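Local coordinates for protein phenylalanine hydroxylase (Colwellia psychrerythraea, PDB 2V27) that probably hydroxylates L-phenylalanine to L-tyrosine with tetrahydrobiopterin and molecular oxygen, using a mononuclear iron centre, in the first step of phenylalanine breakdown, at residues 24-27 with 28-32; 89-92 with 93-97; 246-249 with 250-254. One frame throughout, in Å; residues are numbered along the deposited sequence.

Contact 1 (24-27 with 28-32); sequences ENLI and WQELF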
loop_
_atom_site.group_PDB
_atom_site.type_symbol
_atom_site.label_atom_id
_atom_site.label_comp_id
_atom_site.label_asym_id
_atom_site.label_seq_id
_atom_site.Cartn_x
_atom_site.Cartn_y
_atom_site.Cartn_z
ATOM N N GLU B 24 26.149 -8.647 11.788
ATOM C CA GLU B 24 25.792 -8.503 10.359
ATOM C C GLU B 24 25.776 -9.878 9.678
ATOM O O GLU B 24 24.864 -10.181 8.878
ATOM C CB GLU B 24 26.737 -7.487 9.702
ATOM C CG GLU B 24 26.410 -6.084 10.105
ATOM C CD GLU B 24 27.512 -5.102 9.854
ATOM O OE1 GLU B 24 28.702 -5.494 9.800
ATOM O OE2 GLU B 24 27.157 -3.924 9.682
ATOM N N ASN B 25 26.743 -10.734 9.989
ATOM C CA ASN B 25 26.786 -12.084 9.417
ATOM C C ASN B 25 25.612 -12.940 9.888
ATOM O O ASN B 25 25.072 -13.739 9.129
ATOM C CB ASN B 25 28.114 -12.794 9.752
ATOM C CG ASN B 25 29.296 -12.244 8.951
ATOM O OD1 ASN B 25 29.157 -11.776 7.778
ATOM N ND2 ASN B 25 30.484 -12.323 9.574
ATOM N N LEU B 26 25.227 -12.775 11.151
ATOM C CA LEU B 26 24.069 -13.475 11.683
ATOM C C LEU B 26 22.780 -13.009 10.990
ATOM O O LEU B 26 21.916 -13.852 10.716
ATOM C CB LEU B 26 23.988 -13.267 13.199
ATOM C CG LEU B 26 23.041 -14.169 13.982
ATOM C CD1 LEU B 26 23.436 -15.627 13.851
ATOM C CD2 LEU B 26 23.093 -13.758 15.479
ATOM N N ILE B 27 22.652 -11.707 10.710
ATOM C CA ILE B 27 21.496 -11.201 9.927
ATOM C C ILE B 27 21.479 -11.885 8.522
ATOM O O ILE B 27 20.450 -12.502 8.094
ATOM C CB ILE B 27 21.525 -9.678 9.839
ATOM C CG1 ILE B 27 21.244 -9.055 11.223
ATOM C CG2 ILE B 27 20.519 -9.147 8.796
ATOM C CD1 ILE B 27 21.763 -7.620 11.349
ATOM N N TRP B 28 22.596 -11.834 7.798
ATOM C CA TRP B 28 22.677 -12.620 6.548
ATOM C C TRP B 28 22.230 -14.079 6.689
ATOM O O TRP B 28 21.443 -14.592 5.891
ATOM C CB TRP B 28 24.127 -12.578 5.960
ATOM C CG TRP B 28 24.312 -13.454 4.732
ATOM C CD1 TRP B 28 24.521 -14.788 4.701
ATOM C CD2 TRP B 28 24.234 -13.024 3.362
ATOM N NE1 TRP B 28 24.599 -15.239 3.393
ATOM C CE2 TRP B 28 24.414 -14.177 2.556
ATOM C CE3 TRP B 28 24.070 -11.776 2.756
ATOM C CZ2 TRP B 28 24.455 -14.114 1.176
ATOM C CZ3 TRP B 28 24.050 -11.706 1.342
ATOM C CH2 TRP B 28 24.262 -12.878 0.581
ATOM N N GLN B 29 22.701 -14.765 7.726
ATOM C CA GLN B 29 22.394 -16.183 7.871
ATOM C C GLN B 29 20.873 -16.404 8.032
ATOM O O GLN B 29 20.313 -17.347 7.460
ATOM C CB GLN B 29 23.104 -16.751 9.101
ATOM C CG GLN B 29 22.901 -18.224 9.307
ATOM C CD GLN B 29 23.693 -18.708 10.521
ATOM O OE1 GLN B 29 23.856 -17.972 11.502
ATOM N NE2 GLN B 29 24.175 -19.936 10.458
ATOM N N GLU B 30 20.267 -15.538 8.834
ATOM C CA GLU B 30 18.827 -15.636 9.108
ATOM C C GLU B 30 18.023 -15.357 7.850
ATOM O O GLU B 30 17.100 -16.126 7.506
ATOM C CB GLU B 30 18.420 -14.707 10.251
ATOM C CG GLU B 30 18.827 -15.284 11.604
ATOM C CD GLU B 30 18.362 -14.457 12.783
ATOM O OE1 GLU B 30 17.291 -13.785 12.680
ATOM O OE2 GLU B 30 19.074 -14.489 13.819
ATOM N N LEU B 31 18.407 -14.301 7.128
ATOM C CA LEU B 31 17.787 -13.980 5.816
ATOM C C LEU B 31 17.921 -15.101 4.784
ATOM O O LEU B 31 16.940 -15.481 4.102
ATOM C CB LEU B 31 18.375 -12.717 5.235
ATOM C CG LEU B 31 18.127 -11.436 6.004
ATOM C CD1 LEU B 31 18.900 -10.231 5.452
ATOM C CD2 LEU B 31 16.624 -11.114 6.114
ATOM N N PHE B 32 19.101 -15.713 4.712
ATOM C CA PHE B 32 19.398 -16.767 3.745
ATOM C C PHE B 32 18.609 -18.010 4.108
ATOM O O PHE B 32 17.900 -18.597 3.263
ATOM C CB PHE B 32 20.912 -17.076 3.791
ATOM C CG PHE B 32 21.424 -17.792 2.582
ATOM C CD1 PHE B 32 22.066 -17.071 1.586
ATOM C CD2 PHE B 32 21.278 -19.174 2.414
ATOM C CE1 PHE B 32 22.568 -17.673 0.474
ATOM C CE2 PHE B 32 21.765 -19.804 1.262
ATOM C CZ PHE B 32 22.430 -19.028 0.285
#
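Successive turns of helix 22-38 are joined here, Ile27 pairing with Leu31 and Leu26 with Gln29 and Glu30. Leu31 N bonds to Ile27 O at 2.9 Å, almost straight at 176°. The side chains of Ile27 and Leu31 lie side by side and point the same way, Ile27 CG2 lying 3.9 Å from Leu31 CD1. Ile27 offers this methyl because CG2, and not CG1, sits anti to the backbone N. On the more open flank Leu26 CD1 passes 3.3 Å from Gln29 OE1, the two chains slanting across each other, while Glu30 extends past Leu26 with OE2 4.0 Å from Leu26 CG. That carboxylate is paired with Arg109, which also packs on Leu26. Trp28 N donates to Glu24 O at 3.0 Å, and the indole leaves the helix for the interior, with NE1 bonded to Pro57 O and the ring edge-to-face with Phe121 of helix 120-131. Other polar ends reach loops: Asn25 OD1 accepts from Ile61 N, and Glu24 pairs with Lys10 and bonds to Ser21 N. The chemistry implies a helix held to its neighbours by apolar side chains on one face and by Glu24, Asn25 and Glu30, whose polar ends bind residues outside the helix.

Contact 2 (89-92 with 93-97); sequences GEFF and RLLSE. With SO4 (sulfate ion), chain F.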
loop_
_atom_site.group_PDB
_atom_site.type_symbol
_atom_site.label_atom_id
_atom_site.label_comp_id
_atom_site.label_asym_id
_atom_site.label_seq_id
_atom_site.Cartn_x
_atom_site.Cartn_y
_atom_site.Cartn_z
ATOM N N GLY B 89 21.492 8.146 -14.404
ATOM C CA GLY B 89 22.511 8.138 -15.457
ATOM C C GLY B 89 23.627 7.120 -15.192
ATOM O O GLY B 89 23.961 6.301 -16.062
ATOM N N GLU B 90 24.108 7.137 -13.957
ATOM C CA GLU B 90 25.158 6.250 -13.532
ATOM C C GLU B 90 24.667 4.798 -13.444
ATOM O O GLU B 90 25.406 3.865 -13.838
ATOM C CB GLU B 90 25.800 6.731 -12.249
ATOM C CG GLU B 90 26.842 7.842 -12.517
ATOM C CD GLU B 90 28.122 7.301 -13.166
ATOM O OE1 GLU B 90 28.245 7.296 -14.433
ATOM O OE2 GLU B 90 28.985 6.820 -12.400
ATOM N N PHE B 91 23.427 4.585 -13.002
ATOM C CA PHE B 91 22.885 3.226 -12.989
ATOM C C PHE B 91 22.879 2.593 -14.390
ATOM O O PHE B 91 23.373 1.471 -14.580
ATOM C CB PHE B 91 21.467 3.247 -12.420
ATOM C CG PHE B 91 20.884 1.874 -12.280
ATOM C CD1 PHE B 91 21.132 1.111 -11.129
ATOM C CD2 PHE B 91 20.092 1.339 -13.305
ATOM C CE1 PHE B 91 20.596 -0.179 -11.002
ATOM C CE2 PHE B 91 19.565 0.045 -13.185
ATOM C CZ PHE B 91 19.805 -0.690 -12.035
ATOM N N PHE B 92 22.330 3.311 -15.373
ATOM C CA PHE B 92 22.349 2.854 -16.763
ATOM C C PHE B 92 23.799 2.609 -17.264
ATOM O O PHE B 92 24.103 1.593 -17.892
ATOM C CB PHE B 92 21.603 3.801 -17.722
ATOM C CG PHE B 92 20.124 3.805 -17.500
ATOM C CD1 PHE B 92 19.499 4.920 -16.992
ATOM C CD2 PHE B 92 19.367 2.710 -17.863
ATOM C CE1 PHE B 92 18.102 4.926 -16.788
ATOM C CE2 PHE B 92 17.941 2.714 -17.674
ATOM C CZ PHE B 92 17.357 3.813 -17.127
ATOM N N ARG B 93 24.683 3.560 -16.989
ATOM C CA ARG B 93 26.081 3.410 -17.416
ATOM C C ARG B 93 26.696 2.137 -16.833
ATOM O O ARG B 93 27.323 1.318 -17.589
ATOM C CB ARG B 93 26.873 4.637 -16.970
ATOM C CG ARG B 93 28.290 4.720 -17.575
ATOM C CD ARG B 93 29.340 4.046 -16.673
ATOM N NE ARG B 93 29.614 4.766 -15.432
ATOM C CZ ARG B 93 30.600 4.439 -14.606
ATOM N NH1 ARG B 93 31.387 3.428 -14.938
ATOM N NH2 ARG B 93 30.823 5.121 -13.478
ATOM N N LEU B 94 26.522 1.929 -15.524
ATOM C CA LEU B 94 27.066 0.681 -14.920
ATOM C C LEU B 94 26.503 -0.582 -15.561
ATOM O O LEU B 94 27.281 -1.466 -15.956
ATOM C CB LEU B 94 26.966 0.672 -13.400
ATOM C CG LEU B 94 27.778 1.830 -12.774
ATOM C CD1 LEU B 94 27.266 1.966 -11.324
ATOM C CD2 LEU B 94 29.307 1.514 -12.792
ATOM N N LEU B 95 25.186 -0.688 -15.673
ATOM C CA LEU B 95 24.634 -1.898 -16.328
ATOM C C LEU B 95 25.144 -2.062 -17.754
ATOM O O LEU B 95 25.389 -3.202 -18.211
ATOM C CB LEU B 95 23.103 -1.955 -16.322
ATOM C CG LEU B 95 22.474 -2.658 -15.121
ATOM C CD1 LEU B 95 22.743 -1.917 -13.817
ATOM C CD2 LEU B 95 20.951 -2.803 -15.429
ATOM N N SER B 96 25.292 -0.945 -18.478
ATOM C CA SER B 96 25.760 -1.036 -19.865
ATOM C C SER B 96 27.173 -1.584 -19.948
ATOM O O SER B 96 27.567 -2.070 -21.011
ATOM C CB SER B 96 25.696 0.300 -20.621
ATOM O OG SER B 96 26.719 1.177 -20.205
ATOM N N GLU B 97 27.904 -1.463 -18.837
ATOM C CA GLU B 97 29.274 -1.971 -18.700
ATOM C C GLU B 97 29.326 -3.316 -17.961
ATOM O O GLU B 97 30.406 -3.783 -17.579
ATOM C CB GLU B 97 30.157 -0.945 -18.014
ATOM C CG GLU B 97 30.351 0.357 -18.803
ATOM C CD GLU B 97 31.243 1.396 -18.086
ATOM O OE1 GLU B 97 31.509 1.275 -16.871
ATOM O OE2 GLU B 97 31.660 2.334 -18.779
HETATM S S SO4 F . 34.464 2.432 -13.251
HETATM O O1 SO4 F . 33.204 3.055 -12.732
HETATM O O2 SO4 F . 35.531 2.900 -12.340
HETATM O O3 SO4 F . 34.399 0.966 -13.272
HETATM O O4 SO4 F . 34.659 2.940 -14.651
#
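Glu90 and Arg93, one helical turn apart on helix 88-96, run side by side and meet through their flat ends, carboxylate and guanidinium planes turned 37° from each other. The grip is side-on and bidentate: Arg93 NE reaches Glu90 OE1 at 3.0 Å and Arg93 NH2 reaches Glu90 OE2 at 2.7 Å, both carboxylate oxygens being met on their syn sides. Glu90 is bent at chi2, which swings its carboxylate round to the Arg93 guanidinium, and Arg93 bends at chi2 and chi3 to turn NE toward it. The remaining nitrogen, Arg93 NH1, bonds to Glu97 OE1 at 2.9 Å, coming from above that carboxylate's plane, and to sulfate O1, also at 2.9 Å. With NH2 reaching the same sulfate oxygen, the guanidinium is ringed at its edge by two carboxylates and the sulfate, an arrangement that fixes its rotation; Leu94 CD2 lies above one face, displaced toward its rim. The sulfate, probably from the crystallisation liquor, is also held by Tyr80 and Lys99, and Lys99 pairs with Glu97 too.

Leu95 CD1, in one of its side chain's two conformers, sits over one face of the Phe91 ring, 3.8 Å from its centroid and 19° off the normal, a tentative CH-pi contact. Phe91 CG lies anti to the backbone N (chi1 -176°), which brings the ring beneath the Leu95 methyl, the two side chains crossing at a slant. At the C-terminal end Ser96 OG bonds to Arg93 O at 2.7 Å, just before Glu97 leaves helical geometry. The apolar side of the helix packs on Pro101 of strand 99-103 through Phe91, Leu94 and Leu95; Leu95 also meets Thr140 and Tyr143 of helix 134-147 and Tyr162 of helix 152-167, and Phe92 lies on Arg155 of that last helix.

Contact 3 (246-249 with 250-254); sequences ELVA and QAEAL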
loop_
_atom_site.group_PDB
_atom_site.type_symbol
_atom_site.label_atom_id
_atom_site.label_comp_id
_atom_site.label_asym_id
_atom_site.label_seq_id
_atom_site.Cartn_x
_atom_site.Cartn_y
_atom_site.Cartn_z
ATOM N N GLU B 246 10.445 3.628 -29.921
ATOM C CA GLU B 246 9.186 3.565 -30.703
ATOM C C GLU B 246 8.029 2.999 -29.837
ATOM O O GLU B 246 6.924 3.517 -29.862
ATOM C CB GLU B 246 9.327 2.703 -31.954
ATOM C CG GLU B 246 9.996 3.409 -33.111
ATOM C CD GLU B 246 10.087 2.528 -34.342
ATOM O OE1 GLU B 246 9.516 1.397 -34.363
ATOM O OE2 GLU B 246 10.755 2.984 -35.291
ATOM N N LEU B 247 8.316 1.959 -29.059
ATOM C CA LEU B 247 7.317 1.345 -28.172
ATOM C C LEU B 247 6.876 2.323 -27.070
ATOM O O LEU B 247 5.689 2.426 -26.718
ATOM C CB LEU B 247 7.898 0.057 -27.589
ATOM C CG LEU B 247 7.950 -1.102 -28.592
ATOM C CD1 LEU B 247 8.821 -2.332 -28.207
ATOM C CD2 LEU B 247 6.530 -1.607 -28.945
ATOM N N VAL B 248 7.833 3.091 -26.532
ATOM C CA VAL B 248 7.534 4.127 -25.552
ATOM C C VAL B 248 6.592 5.201 -26.135
ATOM O O VAL B 248 5.586 5.553 -25.534
ATOM C CB VAL B 248 8.824 4.771 -24.950
ATOM C CG1 VAL B 248 8.506 5.998 -24.144
ATOM C CG2 VAL B 248 9.574 3.721 -24.096
ATOM N N ALA B 249 6.942 5.709 -27.324
ATOM C CA ALA B 249 6.062 6.622 -28.049
ATOM C C ALA B 249 4.657 6.040 -28.332
ATOM O O ALA B 249 3.668 6.754 -28.148
ATOM C CB ALA B 249 6.733 7.059 -29.379
ATOM N N GLN B 250 4.578 4.763 -28.673
ATOM C CA GLN B 250 3.257 4.143 -28.877
ATOM C C GLN B 250 2.464 4.119 -27.546
ATOM O O GLN B 250 1.280 4.422 -27.498
ATOM C CB GLN B 250 3.448 2.738 -29.386
ATOM C CG GLN B 250 2.149 2.119 -29.723
ATOM C CD GLN B 250 2.294 0.703 -30.151
ATOM O OE1 GLN B 250 3.396 0.111 -30.089
ATOM N NE2 GLN B 250 1.221 0.148 -30.676
ATOM N N ALA B 251 3.131 3.698 -26.474
ATOM C CA ALA B 251 2.526 3.781 -25.148
ATOM C C ALA B 251 1.995 5.176 -24.783
ATOM O O ALA B 251 0.890 5.278 -24.260
ATOM C CB ALA B 251 3.551 3.306 -24.113
ATOM N N GLU B 252 2.781 6.236 -25.036
ATOM C CA GLU B 252 2.380 7.560 -24.785
ATOM C C GLU B 252 1.188 7.996 -25.655
ATOM O O GLU B 252 0.255 8.628 -25.144
ATOM C CB GLU B 252 3.561 8.499 -24.948
ATOM C CG GLU B 252 4.433 8.531 -23.717
ATOM C CD GLU B 252 5.532 9.572 -23.780
ATOM O OE1 GLU B 252 5.735 10.332 -22.785
ATOM O OE2 GLU B 252 6.183 9.616 -24.840
ATOM N N ALA B 253 1.197 7.609 -26.934
ATOM C CA ALA B 253 0.046 7.898 -27.806
ATOM C C ALA B 253 -1.265 7.281 -27.246
ATOM O O ALA B 253 -2.338 7.864 -27.368
ATOM C CB ALA B 253 0.307 7.355 -29.197
ATOM N N LEU B 254 -1.173 6.070 -26.680
ATOM C CA LEU B 254 -2.338 5.407 -26.102
ATOM C C LEU B 254 -2.689 5.896 -24.713
ATOM O O LEU B 254 -3.846 5.792 -24.292
ATOM C CB LEU B 254 -2.065 3.900 -26.055
ATOM C CG LEU B 254 -2.056 3.214 -27.438
ATOM C CD1 LEU B 254 -1.426 1.854 -27.327
ATOM C CD2 LEU B 254 -3.494 3.104 -28.020
#
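Leu247 and Gln250 form the nearest side-chain pair of this turn in helix 241-254: they lie side by side, pointing the same way, with Leu247 CD2 3.8 Å from Gln250 OE1. Gln250 is stretched out, CG anti to the backbone N (chi1 -175°), which carries its amide alongside the leucine methyl. A second, looser pairing brings Val248 CG1 to 4.4 Å from Glu252 OE2. Elsewhere the first shell is methyl against carbonyl, Ala251 CB resting 3.3 Å from Val248 O and Ala253 CB 3.6 Å from Ala249 O. What sets these positions is the regular backbone ladder, in which Gln250 N bonds to Glu246 O, Ala251 N to Leu247 O, Glu252 N to Val248 O and Ala253 N to Ala249 O, each at 2.9 Å. No salt bridge or ring contact joins the two turns. Farther out, two helices flank it: Val248, Ala251 and Glu252 touch Phe157 of helix 152-167, while Leu247 reaches Leu211 and Gln250, Ala251 and Leu254 lie on Leu208 of helix 207-211. Ala251 thus touches both helices.

Overall arrangement
Each contact is a local one within a single helix, and the three helices come in chain order, with others between them. Contacts 1 and 2 are partly buried and stand closer to the iron site: the side chain of Phe91 is about 8 Å from the bound iron, that of Trp28 about 13 Å. Contact 3 is mostly exposed and far from it; the centres of contacts 1 and 3 lie about 44 Å apart, on opposite sides of the chain's centre. Contacts 2 and 3 both pack on helix 152-167. Charge pairs with charge inside contact 2, most polar ends of contact 1 bind outside partners, and contact 3 has no charge pair or ring contact between its segments.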